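Angiopoietin-related protein 6 (PDB 6Y43) is a secreted angiopoietin-like factor whose calcium-binding, fibrinogen-like globe domain probably recognises partner molecules outside the cell. Local coordinates at residues A[52-57]-A[180-184]. Numbering follows the deposited sequence.
Sequences QRRQDG and LNGVW. With EDO (1,2-ethanediol), chain C.
R54 reaches from the end of strand 48-54 into the bend of loop 180-184 and holds two of its carbonyls. R54 NH1 and R54 NH2 both donate to G182 O, at 2.8 Å and 2.9 Å, an end-on grip with the oxygen in the guanidinium plane. R54 NH1 also donates to L180 O (2.9 Å), so one nitrogen bridges the two carbonyls across N181. The chain gets there by folding up: CG lies anti to the carbonyl carbon (chi1 -46°), and further bends at chi2 and chi3 swing the guanidinium against the loop.

Beside it, the side chains of Q52 and N181 run alongside each other with opposite headings, their amide planes 45° apart. NE2 of Q52 donates to OD1 of N181 at 2.9 Å, while OE1 of Q52, also buried, has no partner in the model. Farther along, W184 lays one face of its indole against the turn 55-57: G57 N sits 3.4 Å from W184 CE3, and the carbonyl carbon of D56 also lies over the ring, both toward its rim.

A second shell of partners surrounds these groups. F61 makes a cation-pi contact with R54, G169 O takes the ND2 end of N181, and R211 O takes NE1 of W184. The backbone nitrogens of Q55, D56 and G57 all donate to E78 OE2, which probably helps hold segment 55-57 in place against the indole. The contact thus ties a strand of the central antiparallel sheet to the long, mostly irregular loop region that also carries the calcium site, a division of sheet and loops characteristic of the fibrinogen C-terminal globular domain.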
loop_
_atom_site.group_PDB
_atom_site.type_symbol
_atom_site.label_atom_id
_atom_site.label_comp_id
_atom_site.label_asym_id
_atom_site.label_seq_id
_atom_site.Cartn_x
_atom_site.Cartn_y
_atom_site.Cartn_z
ATOM N N GLN A 52 0.429 2.869 2.360
ATOM C CA GLN A 52 -0.173 3.508 1.205
ATOM C C GLN A 52 -1.593 3.851 1.590
ATOM O O GLN A 52 -2.249 3.048 2.262
ATOM C CB GLN A 52 -0.185 2.574 -0.008
ATOM C CG GLN A 52 -0.633 3.258 -1.265
ATOM C CD GLN A 52 -2.078 2.983 -1.630
ATOM O OE1 GLN A 52 -2.848 2.442 -0.834
ATOM N NE2 GLN A 52 -2.453 3.365 -2.855
ATOM N N ARG A 53 -2.060 5.037 1.197
ATOM C CA ARG A 53 -3.457 5.378 1.441
ATOM C C ARG A 53 -3.943 6.368 0.402
ATOM O O ARG A 53 -3.250 7.352 0.098
ATOM C CB ARG A 53 -3.675 5.973 2.835
ATOM C CG ARG A 53 -5.130 6.249 3.126
ATOM C CD ARG A 53 -5.351 6.456 4.635
ATOM N NE ARG A 53 -4.432 7.456 5.142
ATOM C CZ ARG A 53 -4.052 7.576 6.409
ATOM N NH1 ARG A 53 -4.510 6.757 7.335
ATOM N NH2 ARG A 53 -3.197 8.520 6.731
ATOM N N ARG A 54 -5.136 6.104 -0.121
ATOM C CA ARG A 54 -5.872 6.998 -1.003
ATOM C C ARG A 54 -7.223 7.331 -0.387
ATOM O O ARG A 54 -7.899 6.443 0.133
ATOM C CB ARG A 54 -6.169 6.354 -2.349
ATOM C CG ARG A 54 -5.019 5.632 -3.035
ATOM C CD ARG A 54 -3.862 6.573 -3.251
ATOM N NE ARG A 54 -4.134 7.656 -4.193
ATOM C CZ ARG A 54 -4.064 7.551 -5.514
ATOM N NH1 ARG A 54 -3.775 6.389 -6.078
ATOM N NH2 ARG A 54 -4.282 8.609 -6.292
ATOM N N GLN A 55 -7.655 8.585 -0.512
ATOM C CA GLN A 55 -8.932 8.934 0.102
ATOM C C GLN A 55 -9.522 10.248 -0.393
ATOM O O GLN A 55 -10.707 10.511 -0.153
ATOM C CB GLN A 55 -8.795 8.996 1.624
ATOM C CG GLN A 55 -7.852 10.108 2.110
ATOM C CD GLN A 55 -7.597 10.054 3.611
ATOM O OE1 GLN A 55 -7.592 8.979 4.209
ATOM N NE2 GLN A 55 -7.419 11.212 4.222
ATOM N N ASP A 56 -8.735 11.085 -1.057
ATOM C CA ASP A 56 -9.303 12.369 -1.459
ATOM C C ASP A 56 -8.647 13.081 -2.637
ATOM O O ASP A 56 -9.042 14.207 -2.970
ATOM C CB ASP A 56 -9.314 13.314 -0.246
ATOM C CG ASP A 56 -7.908 13.658 0.258
ATOM O OD1 ASP A 56 -6.913 13.375 -0.438
ATOM O OD2 ASP A 56 -7.783 14.282 1.347
ATOM N N GLY A 57 -7.689 12.434 -3.306
ATOM C CA GLY A 57 -7.102 13.039 -4.483
ATOM C C GLY A 57 -6.159 14.198 -4.227
ATOM O O GLY A 57 -5.841 14.945 -5.162
ATOM N N LEU A 180 -3.852 0.436 -7.227
ATOM C CA LEU A 180 -4.166 1.292 -6.090
ATOM C C LEU A 180 -3.396 2.599 -6.114
ATOM O O LEU A 180 -3.801 3.539 -5.425
ATOM C CB LEU A 180 -3.918 0.568 -4.773
ATOM C CG LEU A 180 -4.751 -0.705 -4.557
ATOM C CD1 LEU A 180 -4.508 -1.240 -3.174
ATOM C CD2 LEU A 180 -6.236 -0.467 -4.827
ATOM N N ASN A 181 -2.320 2.704 -6.902
ATOM C CA ASN A 181 -1.607 3.965 -7.044
ATOM C C ASN A 181 -2.045 4.756 -8.273
ATOM O O ASN A 181 -1.341 5.676 -8.692
ATOM C CB ASN A 181 -0.101 3.727 -7.063
ATOM C CG ASN A 181 0.438 3.333 -5.710
ATOM O OD1 ASN A 181 -0.197 3.571 -4.670
ATOM N ND2 ASN A 181 1.621 2.750 -5.703
ATOM N N GLY A 182 -3.206 4.429 -8.834
ATOM C CA GLY A 182 -3.694 5.075 -10.030
ATOM C C GLY A 182 -4.369 6.393 -9.738
ATOM O O GLY A 182 -4.106 7.060 -8.734
ATOM N N VAL A 183 -5.216 6.791 -10.671
ATOM C CA VAL A 183 -5.903 8.071 -10.588
ATOM C C VAL A 183 -7.087 7.942 -9.640
ATOM O O VAL A 183 -7.993 7.144 -9.885
ATOM C CB VAL A 183 -6.384 8.519 -11.971
ATOM C CG1 VAL A 183 -7.057 9.885 -11.844
ATOM C CG2 VAL A 183 -5.256 8.539 -12.966
ATOM N N TRP A 184 -7.091 8.733 -8.566
ATOM C CA TRP A 184 -8.254 8.829 -7.681
ATOM C C TRP A 184 -9.278 9.748 -8.339
ATOM O O TRP A 184 -9.056 10.958 -8.462
ATOM C CB TRP A 184 -7.850 9.348 -6.302
ATOM C CG TRP A 184 -8.964 9.293 -5.271
ATOM C CD1 TRP A 184 -9.268 8.254 -4.445
ATOM C CD2 TRP A 184 -9.917 10.316 -4.990
ATOM N NE1 TRP A 184 -10.347 8.568 -3.659
ATOM C CE2 TRP A 184 -10.774 9.827 -3.977
ATOM C CE3 TRP A 184 -10.134 11.596 -5.497
ATOM C CZ2 TRP A 184 -11.821 10.594 -3.436
ATOM C CZ3 TRP A 184 -11.179 12.349 -4.974
ATOM C CH2 TRP A 184 -12.015 11.840 -3.968
HETATM C C1 EDO C . -6.605 9.908 8.087
HETATM O O1 EDO C . -6.803 11.025 7.206
HETATM C C2 EDO C . -7.754 8.923 7.942
HETATM O O2 EDO C . -7.621 8.311 6.657
#